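Local structure of xylulose kinase (Bifidobacterium adolescentis ATCC 15703, 3I8B) at residues T202-A207 / D215-V220; A104-L109 / S136-S141; D89-N94 / V147-E152; T194-A199 / G322-L327. The protein probably catalyses the ATP-dependent phosphorylation of D-xylulose to D-xylulose 5-phosphate, as a magnesium-binding member of the FGGY carbohydrate kinase family. One frame throughout, in Å; residues are numbered along the deposited sequence.

Contact 1: residues T202-A207 / D215-V220; sequences TIYYDA and DLIAMV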
loop_
_atom_site.group_PDB
_atom_site.type_symbol
_atom_site.label_atom_id
_atom_site.label_comp_id
_atom_site.label_asym_id
_atom_site.label_seq_id
_atom_site.Cartn_x
_atom_site.Cartn_y
_atom_site.Cartn_z
ATOM N N THR A 202 8.589 -2.989 4.913
ATOM C CA THR A 202 9.924 -2.479 5.248
ATOM C C THR A 202 11.062 -3.102 4.416
ATOM O O THR A 202 12.120 -2.485 4.240
ATOM C CB THR A 202 10.250 -2.715 6.737
ATOM O OG1 THR A 202 10.231 -4.123 7.016
ATOM C CG2 THR A 202 9.232 -2.005 7.628
ATOM N N ILE A 203 10.804 -4.306 3.899
ATOM C CA ILE A 203 11.816 -5.266 3.406
ATOM C C ILE A 203 12.967 -5.593 4.379
ATOM O O ILE A 203 14.066 -5.981 3.956
ATOM C CB ILE A 203 12.306 -4.998 1.944
ATOM C CG1 ILE A 203 13.242 -3.791 1.862
ATOM C CG2 ILE A 203 11.118 -4.898 1.000
ATOM C CD1 ILE A 203 13.994 -3.697 0.516
ATOM N N TYR A 204 12.696 -5.432 5.678
ATOM C CA TYR A 204 13.493 -6.062 6.736
ATOM C C TYR A 204 12.623 -6.860 7.703
ATOM O O TYR A 204 13.012 -7.127 8.848
ATOM C CB TYR A 204 14.396 -5.082 7.496
ATOM C CG TYR A 204 13.760 -3.804 7.997
ATOM C CD1 TYR A 204 12.904 -3.813 9.093
ATOM C CD2 TYR A 204 14.072 -2.573 7.414
ATOM C CE1 TYR A 204 12.335 -2.645 9.579
ATOM C CE2 TYR A 204 13.511 -1.384 7.900
ATOM C CZ TYR A 204 12.638 -1.438 8.991
ATOM O OH TYR A 204 12.062 -0.282 9.489
ATOM N N TYR A 205 11.450 -7.251 7.220
ATOM C CA TYR A 205 10.552 -8.117 7.992
ATOM C C TYR A 205 9.971 -9.214 7.112
ATOM O O TYR A 205 9.572 -8.965 5.974
ATOM C CB TYR A 205 9.425 -7.299 8.624
ATOM C CG TYR A 205 8.357 -8.129 9.310
ATOM C CD1 TYR A 205 8.558 -8.642 10.586
ATOM C CD2 TYR A 205 7.153 -8.405 8.677
ATOM C CE1 TYR A 205 7.569 -9.417 11.221
ATOM C CE2 TYR A 205 6.169 -9.166 9.294
ATOM C CZ TYR A 205 6.375 -9.670 10.562
ATOM O OH TYR A 205 5.377 -10.425 11.170
ATOM N N ASP A 206 9.933 -10.430 7.634
ATOM C CA ASP A 206 9.323 -11.533 6.903
ATOM C C ASP A 206 8.058 -12.052 7.590
ATOM O O ASP A 206 8.129 -12.700 8.641
ATOM C CB ASP A 206 10.314 -12.677 6.700
ATOM C CG ASP A 206 9.712 -13.821 5.895
ATOM O OD1 ASP A 206 9.301 -13.593 4.732
ATOM O OD2 ASP A 206 9.635 -14.940 6.429
ATOM N N ALA A 207 6.915 -11.773 6.969
ATOM C CA ALA A 207 5.592 -12.100 7.522
ATOM C C ALA A 207 5.372 -13.597 7.686
ATOM O O ALA A 207 4.826 -14.040 8.695
ATOM C CB ALA A 207 4.477 -11.486 6.668
ATOM N N ASP A 215 19.916 -8.656 9.928
ATOM C CA ASP A 215 21.089 -8.754 9.057
ATOM C C ASP A 215 20.974 -7.876 7.801
ATOM O O ASP A 215 21.980 -7.393 7.277
ATOM C CB ASP A 215 21.359 -10.216 8.654
ATOM C CG ASP A 215 20.167 -10.867 7.960
ATOM O OD1 ASP A 215 19.026 -10.755 8.467
ATOM O OD2 ASP A 215 20.374 -11.515 6.911
ATOM N N LEU A 216 19.755 -7.691 7.305
ATOM C CA LEU A 216 19.545 -6.857 6.129
ATOM C C LEU A 216 19.677 -5.388 6.523
ATOM O O LEU A 216 20.059 -4.548 5.704
ATOM C CB LEU A 216 18.191 -7.149 5.471
ATOM C CG LEU A 216 18.060 -8.607 5.026
ATOM C CD1 LEU A 216 16.649 -8.915 4.530
ATOM C CD2 LEU A 216 19.085 -8.926 3.953
ATOM N N ILE A 217 19.375 -5.079 7.778
ATOM C CA ILE A 217 19.608 -3.730 8.294
ATOM C C ILE A 217 21.120 -3.482 8.453
ATOM O O ILE A 217 21.642 -2.500 7.939
ATOM C CB ILE A 217 18.867 -3.473 9.629
ATOM C CG1 ILE A 217 17.345 -3.538 9.414
ATOM C CG2 ILE A 217 19.279 -2.129 10.201
ATOM C CD1 ILE A 217 16.513 -3.496 10.710
ATOM N N ALA A 218 21.814 -4.386 9.141
ATOM C CA ALA A 218 23.273 -4.313 9.239
ATOM C C ALA A 218 23.883 -4.101 7.860
ATOM O O ALA A 218 24.844 -3.351 7.693
ATOM C CB ALA A 218 23.847 -5.597 9.879
HETATM N N MSE A 219 23.318 -4.773 6.868
HETATM C CA MSE A 219 23.868 -4.732 5.518
HETATM C C MSE A 219 23.961 -3.307 4.993
HETATM O O MSE A 219 24.919 -2.959 4.295
HETATM C CB MSE A 219 23.034 -5.601 4.579
HETATM C CG MSE A 219 23.210 -5.293 3.100
HETATM SE SE MSE A 219 22.056 -6.460 2.005
HETATM C CE MSE A 219 22.814 -8.208 2.466
ATOM N N VAL A 220 22.971 -2.477 5.325
ATOM C CA VAL A 220 22.980 -1.089 4.845
ATOM C C VAL A 220 23.708 -0.120 5.775
ATOM O O VAL A 220 24.131 0.952 5.343
ATOM C CB VAL A 220 21.556 -0.567 4.512
ATOM C CG1 VAL A 220 20.824 -1.580 3.639
ATOM C CG2 VAL A 220 20.759 -0.258 5.793
#
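Y204 lays one face of its phenol ring against I217, and the end of the isoleucine chain defines the geometry. I217 CD1 stands 4.1 Å from the ring centroid and 19° off the ring normal, which is a CH-pi contact over the face; its position toward the rim is confirmed by its nearest ring atom, Y204 CG at 3.9 Å. Behind it, I217 CG1 touches Y204 CB at 3.8 Å, so the aliphatic part and the root of the ring are both engaged. I217 leaves the helix at a slant to the loop, and its extended CG1-CD1 branch reaches across. Y204 CG sits between the backbone N and the carbonyl carbon (chi1 49°), which folds the ring back over T202: T202 CB lies 3.4 Å above the plane of the Y204 ring, over its centre, on the face opposite I217. The ring is thus sandwiched between two aliphatic groups. T202 OG1 accepts from Y204 N (3.1 Å), an ST turn, and is also bonded to A199 O. Alongside, L216 CD1 approaches I203 O at 4.0 Å. I203 O is buried with no hydrogen-bond partner in the model, and across the contact it faces this methyl. I203 and L216 also share W130 and V134 of helix 122-134 as neighbours. Hydrophobic packing, without a hydrogen bond across the segments, joins the loop before the 205-206/211-212 beta hairpin to the helix 214-225 that follows it, in the N-terminal FGGY domain.

Contact 2: residues A104-L109 / S136-S141; sequences ALIEKL and SSPVAS
I106 and P138 make the close part of this contact, I106 lying obliquely across the proline ring. I106 CG1 meets P138 CD at 3.8 Å, and the same carbon is 3.9 Å from P138 CG, so one methylene lies over a face of the pyrrolidine. The terminal methyl fits between two oxygens: I106 CD1 lies 3.8 Å from P138 O and 3.9 Å from S137 OG, van der Waals contacts and not hydrogen bonds. With CG1 beside the backbone N (chi1 -71°) and the chain then extended, the long branch of I106 can reach both residues. L105 adds a lighter touch through its CB, 4.0 Å from P138 CG, while its branched end turns to M219 and V220 of helix 214-225. W130 closes in on P138 and also donates from NE1 to L105 O, tying helix 122-134 to the same spot. The looser side is the outward face of the helix, where A104, E107 and K108 are exposed and do not meet the loop; past P138, V139 points its CB away from the helix. The contact is apolar helix-on-loop packing, with helix 99-110 seated by two consecutive residues on the proline of the connection between helices 122-134 and 143-153 in the N-terminal FGGY domain.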
loop_
_atom_site.group_PDB
_atom_site.type_symbol
_atom_site.label_atom_id
_atom_site.label_comp_id
_atom_site.label_asym_id
_atom_site.label_seq_id
_atom_site.Cartn_x
_atom_site.Cartn_y
_atom_site.Cartn_z
ATOM N N ALA A 104 21.239 -0.907 -5.533
ATOM C CA ALA A 104 22.399 -1.501 -4.882
ATOM C C ALA A 104 22.042 -2.719 -4.012
ATOM O O ALA A 104 22.775 -3.715 -3.989
ATOM C CB ALA A 104 23.132 -0.440 -4.059
ATOM N N LEU A 105 20.921 -2.642 -3.293
ATOM C CA LEU A 105 20.474 -3.767 -2.464
ATOM C C LEU A 105 20.289 -5.019 -3.303
ATOM O O LEU A 105 20.635 -6.121 -2.883
ATOM C CB LEU A 105 19.150 -3.433 -1.755
ATOM C CG LEU A 105 19.257 -2.484 -0.567
ATOM C CD1 LEU A 105 17.886 -1.932 -0.188
ATOM C CD2 LEU A 105 19.892 -3.217 0.600
ATOM N N ILE A 106 19.718 -4.843 -4.484
ATOM C CA ILE A 106 19.504 -5.959 -5.394
ATOM C C ILE A 106 20.844 -6.570 -5.833
ATOM O O ILE A 106 21.036 -7.787 -5.760
ATOM C CB ILE A 106 18.666 -5.537 -6.629
ATOM C CG1 ILE A 106 17.210 -5.277 -6.221
ATOM C CG2 ILE A 106 18.724 -6.615 -7.715
ATOM C CD1 ILE A 106 16.457 -4.414 -7.194
ATOM N N GLU A 107 21.768 -5.717 -6.270
ATOM C CA GLU A 107 23.093 -6.180 -6.695
ATOM C C GLU A 107 23.825 -6.859 -5.529
ATOM O O GLU A 107 24.489 -7.885 -5.704
ATOM C CB GLU A 107 23.915 -5.018 -7.245
ATOM C CG GLU A 107 23.438 -4.500 -8.610
ATOM C CD GLU A 107 24.358 -3.431 -9.219
ATOM O OE1 GLU A 107 25.285 -2.941 -8.537
ATOM O OE2 GLU A 107 24.148 -3.067 -10.389
ATOM N N LYS A 108 23.679 -6.298 -4.334
ATOM C CA LYS A 108 24.368 -6.836 -3.155
ATOM C C LYS A 108 23.914 -8.248 -2.780
ATOM O O LYS A 108 24.750 -9.124 -2.499
ATOM C CB LYS A 108 24.221 -5.896 -1.960
ATOM C CG LYS A 108 24.984 -6.344 -0.722
ATOM C CD LYS A 108 26.486 -6.111 -0.878
ATOM C CE LYS A 108 27.219 -6.513 0.408
ATOM N NZ LYS A 108 28.687 -6.300 0.298
ATOM N N LEU A 109 22.597 -8.475 -2.777
ATOM C CA LEU A 109 22.058 -9.815 -2.501
ATOM C C LEU A 109 22.261 -10.801 -3.654
ATOM O O LEU A 109 22.343 -12.010 -3.431
ATOM C CB LEU A 109 20.565 -9.780 -2.137
ATOM C CG LEU A 109 20.069 -10.103 -0.719
ATOM C CD1 LEU A 109 18.608 -10.622 -0.752
ATOM C CD2 LEU A 109 20.956 -11.109 -0.009
ATOM N N SER A 136 9.272 -9.067 -1.247
ATOM C CA SER A 136 9.306 -8.046 -2.291
ATOM C C SER A 136 10.719 -7.680 -2.735
ATOM O O SER A 136 11.675 -7.698 -1.946
ATOM C CB SER A 136 8.593 -6.756 -1.843
ATOM O OG SER A 136 7.326 -7.013 -1.259
ATOM N N SER A 137 10.838 -7.325 -4.009
ATOM C CA SER A 137 12.097 -6.840 -4.553
ATOM C C SER A 137 12.226 -5.318 -4.366
ATOM O O SER A 137 11.307 -4.565 -4.724
ATOM C CB SER A 137 12.202 -7.225 -6.027
ATOM O OG SER A 137 13.409 -6.740 -6.578
ATOM N N PRO A 138 13.374 -4.857 -3.817
ATOM C CA PRO A 138 13.575 -3.446 -3.456
ATOM C C PRO A 138 13.167 -2.436 -4.529
ATOM O O PRO A 138 13.471 -2.598 -5.714
ATOM C CB PRO A 138 15.087 -3.361 -3.193
ATOM C CG PRO A 138 15.452 -4.702 -2.740
ATOM C CD PRO A 138 14.562 -5.667 -3.504
ATOM N N VAL A 139 12.442 -1.409 -4.095
ATOM C CA VAL A 139 12.204 -0.209 -4.891
ATOM C C VAL A 139 12.420 0.948 -3.929
ATOM O O VAL A 139 12.499 0.742 -2.717
ATOM C CB VAL A 139 10.775 -0.153 -5.518
ATOM C CG1 VAL A 139 10.621 -1.195 -6.622
ATOM C CG2 VAL A 139 9.695 -0.339 -4.456
ATOM N N ALA A 140 12.529 2.150 -4.459
ATOM C CA ALA A 140 12.773 3.339 -3.646
ATOM C C ALA A 140 11.748 3.532 -2.528
ATOM O O ALA A 140 12.044 4.176 -1.520
ATOM C CB ALA A 140 12.812 4.581 -4.536
ATOM N N SER A 141 10.545 2.994 -2.704
ATOM C CA SER A 141 9.496 3.180 -1.699
ATOM C C SER A 141 9.879 2.622 -0.344
ATOM O O SER A 141 9.568 3.216 0.690
ATOM C CB SER A 141 8.185 2.516 -2.137
ATOM O OG SER A 141 7.571 3.254 -3.172
#

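Contact 3: residues D89-N94 / V147-E152; sequences DAMLWN and VAWVAE
M91, modelled as selenomethionine, meets the indole of W149 with both its selenium and its terminal methyl. The selenium comes to 3.7 Å from W149 CE3, and it stands 4.5 Å from the centroid of the six-membered ring at 41° from the normal, an oblique Met-aromatic contact. The methyl is placed more squarely: M91 CE is 4.1 Å from that centroid and 25° off the normal, over the face, and forms a CH-pi contact. It lies nearest the CD2-CE3 bond, with W149 CD2 at 3.8 Å. The chain runs extended through SE and then bends at its last torsion (chi3 69°), which folds the methyl over the indole while the selenium keeps to the rim. Beside the indole the selenium also touches V150 CG2 at 4.1 Å. That methyl lies in the indole plane at its edge, so face and edge of W149 are met by different groups, and M91 and W149 cross at about a right angle.

In the next shell, the indole is held out from the helix by a CG anti to the backbone N, and it also touches Q101 of helix 99-110. V150 is backed by N157 and V158 of helix 155-158. On the strand side, backbone hydrogen bonds of A90 with V43 and of M91 with M77 hold the residues that present the side chain. This is strand-to-helix packing by a Met-aromatic contact, joining the short antiparallel pair 42-43/90-91 to helix 143-153 within the N-terminal FGGY domain.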
loop_
_atom_site.group_PDB
_atom_site.type_symbol
_atom_site.label_atom_id
_atom_site.label_comp_id
_atom_site.label_asym_id
_atom_site.label_seq_id
_atom_site.Cartn_x
_atom_site.Cartn_y
_atom_site.Cartn_z
ATOM N N ASP A 89 14.099 14.322 8.703
ATOM C CA ASP A 89 12.774 14.176 8.092
ATOM C C ASP A 89 12.417 12.751 7.673
ATOM O O ASP A 89 13.261 11.988 7.228
ATOM C CB ASP A 89 12.624 15.110 6.890
ATOM C CG ASP A 89 12.265 16.526 7.294
ATOM O OD1 ASP A 89 12.338 16.858 8.493
ATOM O OD2 ASP A 89 11.913 17.306 6.397
ATOM N N ALA A 90 11.146 12.395 7.827
ATOM C CA ALA A 90 10.694 11.109 7.360
ATOM C C ALA A 90 10.765 11.115 5.855
ATOM O O ALA A 90 10.405 12.110 5.216
ATOM C CB ALA A 90 9.262 10.822 7.841
HETATM N N MSE A 91 11.246 10.014 5.288
HETATM C CA MSE A 91 11.297 9.872 3.836
HETATM C C MSE A 91 10.216 8.904 3.413
HETATM O O MSE A 91 10.168 7.762 3.883
HETATM C CB MSE A 91 12.673 9.374 3.395
HETATM C CG MSE A 91 13.798 10.242 3.935
HETATM SE SE MSE A 91 15.554 9.470 3.550
HETATM C CE MSE A 91 15.546 9.720 1.591
ATOM N N LEU A 92 9.356 9.369 2.517
ATOM C CA LEU A 92 8.067 8.748 2.277
ATOM C C LEU A 92 8.054 7.797 1.087
ATOM O O LEU A 92 9.041 7.706 0.329
ATOM C CB LEU A 92 7.005 9.845 2.110
ATOM C CG LEU A 92 6.944 10.861 3.258
ATOM C CD1 LEU A 92 5.728 11.812 3.105
ATOM C CD2 LEU A 92 6.915 10.139 4.613
ATOM N N TRP A 93 6.935 7.093 0.924
ATOM C CA TRP A 93 6.790 6.102 -0.143
ATOM C C TRP A 93 7.118 6.684 -1.525
ATOM O O TRP A 93 7.583 5.962 -2.415
ATOM C CB TRP A 93 5.369 5.534 -0.168
ATOM C CG TRP A 93 4.350 6.569 -0.576
ATOM C CD1 TRP A 93 3.790 7.517 0.223
ATOM C CD2 TRP A 93 3.803 6.774 -1.890
ATOM N NE1 TRP A 93 2.918 8.295 -0.504
ATOM C CE2 TRP A 93 2.905 7.861 -1.802
ATOM C CE3 TRP A 93 3.974 6.139 -3.125
ATOM C CZ2 TRP A 93 2.176 8.332 -2.906
ATOM C CZ3 TRP A 93 3.253 6.613 -4.230
ATOM C CH2 TRP A 93 2.366 7.700 -4.108
ATOM N N ASN A 94 6.867 7.978 -1.699
ATOM C CA ASN A 94 7.057 8.631 -2.997
ATOM C C ASN A 94 8.344 9.438 -3.119
ATOM O O ASN A 94 8.569 10.104 -4.130
ATOM C CB ASN A 94 5.852 9.506 -3.372
ATOM C CG ASN A 94 5.504 10.532 -2.296
ATOM O OD1 ASN A 94 6.099 10.553 -1.227
ATOM N ND2 ASN A 94 4.541 11.399 -2.593
ATOM N N VAL A 147 16.759 3.893 4.958
ATOM C CA VAL A 147 17.787 3.744 5.977
ATOM C C VAL A 147 19.151 3.648 5.311
ATOM O O VAL A 147 20.096 4.289 5.743
ATOM C CB VAL A 147 17.549 2.512 6.863
ATOM C CG1 VAL A 147 18.688 2.366 7.893
ATOM C CG2 VAL A 147 16.179 2.614 7.553
ATOM N N ALA A 148 19.229 2.851 4.249
ATOM C CA ALA A 148 20.420 2.788 3.399
ATOM C C ALA A 148 20.882 4.164 2.923
ATOM O O ALA A 148 22.069 4.486 2.978
ATOM C CB ALA A 148 20.159 1.897 2.205
ATOM N N TRP A 149 19.941 4.968 2.448
ATOM C CA TRP A 149 20.257 6.277 1.917
ATOM C C TRP A 149 20.843 7.160 3.015
ATOM O O TRP A 149 21.800 7.914 2.791
ATOM C CB TRP A 149 19.008 6.929 1.310
ATOM C CG TRP A 149 19.286 8.304 0.780
ATOM C CD1 TRP A 149 19.558 8.645 -0.514
ATOM C CD2 TRP A 149 19.351 9.520 1.538
ATOM N NE1 TRP A 149 19.778 9.996 -0.611
ATOM C CE2 TRP A 149 19.650 10.559 0.634
ATOM C CE3 TRP A 149 19.157 9.833 2.894
ATOM C CZ2 TRP A 149 19.778 11.888 1.041
ATOM C CZ3 TRP A 149 19.290 11.145 3.299
ATOM C CH2 TRP A 149 19.597 12.160 2.374
ATOM N N VAL A 150 20.260 7.066 4.205
ATOM C CA VAL A 150 20.724 7.853 5.337
ATOM C C VAL A 150 22.133 7.423 5.744
ATOM O O VAL A 150 22.962 8.260 6.110
ATOM C CB VAL A 150 19.770 7.743 6.552
ATOM C CG1 VAL A 150 20.355 8.486 7.744
ATOM C CG2 VAL A 150 18.391 8.299 6.196
ATOM N N ALA A 151 22.406 6.121 5.688
ATOM C CA ALA A 151 23.751 5.645 6.020
ATOM C C ALA A 151 24.754 6.182 5.009
ATOM O O ALA A 151 25.879 6.538 5.359
ATOM C CB ALA A 151 23.803 4.127 6.061
ATOM N N GLU A 152 24.344 6.251 3.756
ATOM C CA GLU A 152 25.256 6.685 2.700
ATOM C C GLU A 152 25.460 8.203 2.703
ATOM O O GLU A 152 26.575 8.686 2.507
ATOM C CB GLU A 152 24.770 6.198 1.330
ATOM C CG GLU A 152 25.636 6.628 0.147
ATOM C CD GLU A 152 27.058 6.079 0.202
ATOM O OE1 GLU A 152 27.953 6.674 -0.448
ATOM O OE2 GLU A 152 27.284 5.064 0.898
#

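Contact 4: residues T194-A199 / G322-L327; sequences TDRSDA and GHYLPL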
loop_
_atom_site.group_PDB
_atom_site.type_symbol
_atom_site.label_atom_id
_atom_site.label_comp_id
_atom_site.label_asym_id
_atom_site.label_seq_id
_atom_site.Cartn_x
_atom_site.Cartn_y
_atom_site.Cartn_z
ATOM N N THR A 194 3.519 -2.423 15.971
ATOM C CA THR A 194 3.027 -2.313 14.608
ATOM C C THR A 194 2.141 -3.524 14.277
ATOM O O THR A 194 1.805 -4.295 15.169
ATOM C CB THR A 194 4.189 -2.172 13.626
ATOM O OG1 THR A 194 3.694 -1.782 12.345
ATOM C CG2 THR A 194 4.964 -3.486 13.496
ATOM N N ASP A 195 1.727 -3.670 13.019
ATOM C CA ASP A 195 1.024 -4.884 12.605
ATOM C C ASP A 195 1.760 -5.573 11.446
ATOM O O ASP A 195 2.758 -5.058 10.946
ATOM C CB ASP A 195 -0.422 -4.578 12.196
ATOM C CG ASP A 195 -0.551 -4.178 10.729
ATOM O OD1 ASP A 195 -1.454 -4.720 10.046
ATOM O OD2 ASP A 195 0.234 -3.315 10.267
ATOM N N ARG A 196 1.247 -6.723 11.017
ATOM C CA ARG A 196 1.850 -7.457 9.909
ATOM C C ARG A 196 1.823 -6.695 8.586
ATOM O O ARG A 196 2.747 -6.818 7.784
ATOM C CB ARG A 196 1.172 -8.816 9.725
ATOM C CG ARG A 196 1.433 -9.817 10.843
ATOM C CD ARG A 196 0.504 -11.015 10.699
ATOM N NE ARG A 196 0.854 -11.889 9.574
ATOM C CZ ARG A 196 0.230 -11.901 8.399
ATOM N NH1 ARG A 196 -0.788 -11.086 8.161
ATOM N NH2 ARG A 196 0.627 -12.740 7.449
ATOM N N SER A 197 0.777 -5.906 8.341
ATOM C CA SER A 197 0.664 -5.297 7.016
ATOM C C SER A 197 1.710 -4.189 6.793
ATOM O O SER A 197 2.380 -4.155 5.751
ATOM C CB SER A 197 -0.762 -4.810 6.743
ATOM O OG SER A 197 -1.135 -3.765 7.621
ATOM N N ASP A 198 1.888 -3.311 7.774
ATOM C CA ASP A 198 2.897 -2.260 7.632
ATOM C C ASP A 198 4.325 -2.786 7.721
ATOM O O ASP A 198 5.192 -2.364 6.962
ATOM C CB ASP A 198 2.684 -1.117 8.630
ATOM C CG ASP A 198 2.376 0.210 7.947
ATOM O OD1 ASP A 198 2.663 0.364 6.730
ATOM O OD2 ASP A 198 1.854 1.115 8.634
ATOM N N ALA A 199 4.575 -3.705 8.643
ATOM C CA ALA A 199 5.908 -4.292 8.761
ATOM C C ALA A 199 6.349 -4.989 7.462
ATOM O O ALA A 199 7.520 -4.953 7.092
ATOM C CB ALA A 199 5.957 -5.258 9.930
ATOM N N GLY A 322 -4.563 -11.448 9.152
ATOM C CA GLY A 322 -3.665 -12.563 9.373
ATOM C C GLY A 322 -3.276 -13.252 8.080
ATOM O O GLY A 322 -2.663 -14.315 8.098
ATOM N N HIS A 323 -3.629 -12.649 6.953
ATOM C CA HIS A 323 -3.342 -13.271 5.667
ATOM C C HIS A 323 -2.399 -12.450 4.791
ATOM O O HIS A 323 -1.530 -11.740 5.298
ATOM C CB HIS A 323 -4.654 -13.597 4.946
ATOM C CG HIS A 323 -5.513 -14.551 5.710
ATOM N ND1 HIS A 323 -6.587 -14.138 6.475
ATOM C CD2 HIS A 323 -5.438 -15.894 5.861
ATOM C CE1 HIS A 323 -7.148 -15.188 7.045
ATOM N NE2 HIS A 323 -6.467 -16.267 6.692
ATOM N N TYR A 324 -2.581 -12.532 3.476
ATOM C CA TYR A 324 -1.609 -11.945 2.563
ATOM C C TYR A 324 -2.210 -11.010 1.524
ATOM O O TYR A 324 -3.355 -11.188 1.100
ATOM C CB TYR A 324 -0.741 -13.047 1.946
ATOM C CG TYR A 324 0.046 -13.739 3.028
ATOM C CD1 TYR A 324 1.286 -13.246 3.435
ATOM C CD2 TYR A 324 -0.464 -14.849 3.684
ATOM C CE1 TYR A 324 1.997 -13.847 4.458
ATOM C CE2 TYR A 324 0.249 -15.463 4.717
ATOM C CZ TYR A 324 1.476 -14.948 5.099
ATOM O OH TYR A 324 2.198 -15.543 6.109
ATOM N N LEU A 325 -1.414 -10.007 1.152
ATOM C CA LEU A 325 -1.808 -8.947 0.232
ATOM C C LEU A 325 -0.819 -8.790 -0.942
ATOM O O LEU A 325 -0.005 -7.856 -0.974
ATOM C CB LEU A 325 -1.927 -7.619 0.992
ATOM C CG LEU A 325 -2.617 -6.466 0.255
ATOM C CD1 LEU A 325 -4.115 -6.657 0.329
ATOM C CD2 LEU A 325 -2.224 -5.127 0.858
ATOM N N PRO A 326 -0.865 -9.724 -1.899
ATOM C CA PRO A 326 -0.121 -9.501 -3.146
ATOM C C PRO A 326 -0.581 -8.194 -3.763
ATOM O O PRO A 326 -1.775 -8.008 -3.980
ATOM C CB PRO A 326 -0.555 -10.681 -4.033
ATOM C CG PRO A 326 -1.830 -11.212 -3.370
ATOM C CD PRO A 326 -1.530 -11.038 -1.903
ATOM N N LEU A 327 0.357 -7.296 -4.044
ATOM C CA LEU A 327 0.007 -5.954 -4.474
ATOM C C LEU A 327 0.738 -5.583 -5.760
ATOM O O LEU A 327 1.967 -5.601 -5.807
ATOM C CB LEU A 327 0.359 -4.953 -3.382
ATOM C CG LEU A 327 -0.172 -3.551 -3.663
ATOM C CD1 LEU A 327 -1.309 -3.238 -2.714
ATOM C CD2 LEU A 327 0.955 -2.540 -3.501
HETATM O O HOH W 1 -2.469 -9.280 9.545
HETATM O O HOH W 2 1.976 -14.847 9.164
#
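The contact is an interdomain bridge from the N-terminal FGGY domain to the C-terminal one: R196, in the first turn of helix 196-199, grips a carbonyl at the start of strand 324-330 end-on. Both terminal nitrogens of R196 bind one backbone oxygen, R196 NH1 to H323 O at 3.0 Å and R196 NH2 to H323 O at 3.2 Å. The oxygen lies 1° out of the guanidinium plane for each. NH1 sits in the carbonyl plane on a lone pair, whereas NH2 approaches from above that plane, so the first bond has the more favourable direction. NH2 also stands over the Y324 ring, with R196 CZ 5.0 Å from the ring centroid, a cation-pi contact in which the two planes are nearly perpendicular (84°). G322 O lies 3.4 Å above one face of the R196 guanidinium, and R196 NH1 is 3.3 Å from G322 C. The helix start is fixed by an N-cap at D195, which accepts from S197 N and D198 N. Water extends the grip: water 1 accepts from R196 NH1 at 2.8 Å and from G322 N, while water 2 accepts from R196 NH2 and lies 3.1 Å from Y324 OH.

Contacts 1, 2 and 3 are buried, apolar and confined to the N-terminal FGGY domain, without a hydrogen bond between their paired segments; contact 4 is at the surface, joins the two domains and relies on charge, hydrogen bonds and water. Contacts 2 and 3 use neighbouring elements, helix 143-153 and the loop before it, and are joined by the probable hydrogen bond of S141 OG with W93 O. V220 of contact 1 packs on L105 of contact 2 and on A148 of contact 3. Helix 196-199 of contact 4 is followed in the chain by strand 205-206 of contact 1, and Y205 packs on A199 and R196; contact 2 stays about 7 Å (nearest atoms) from contact 4.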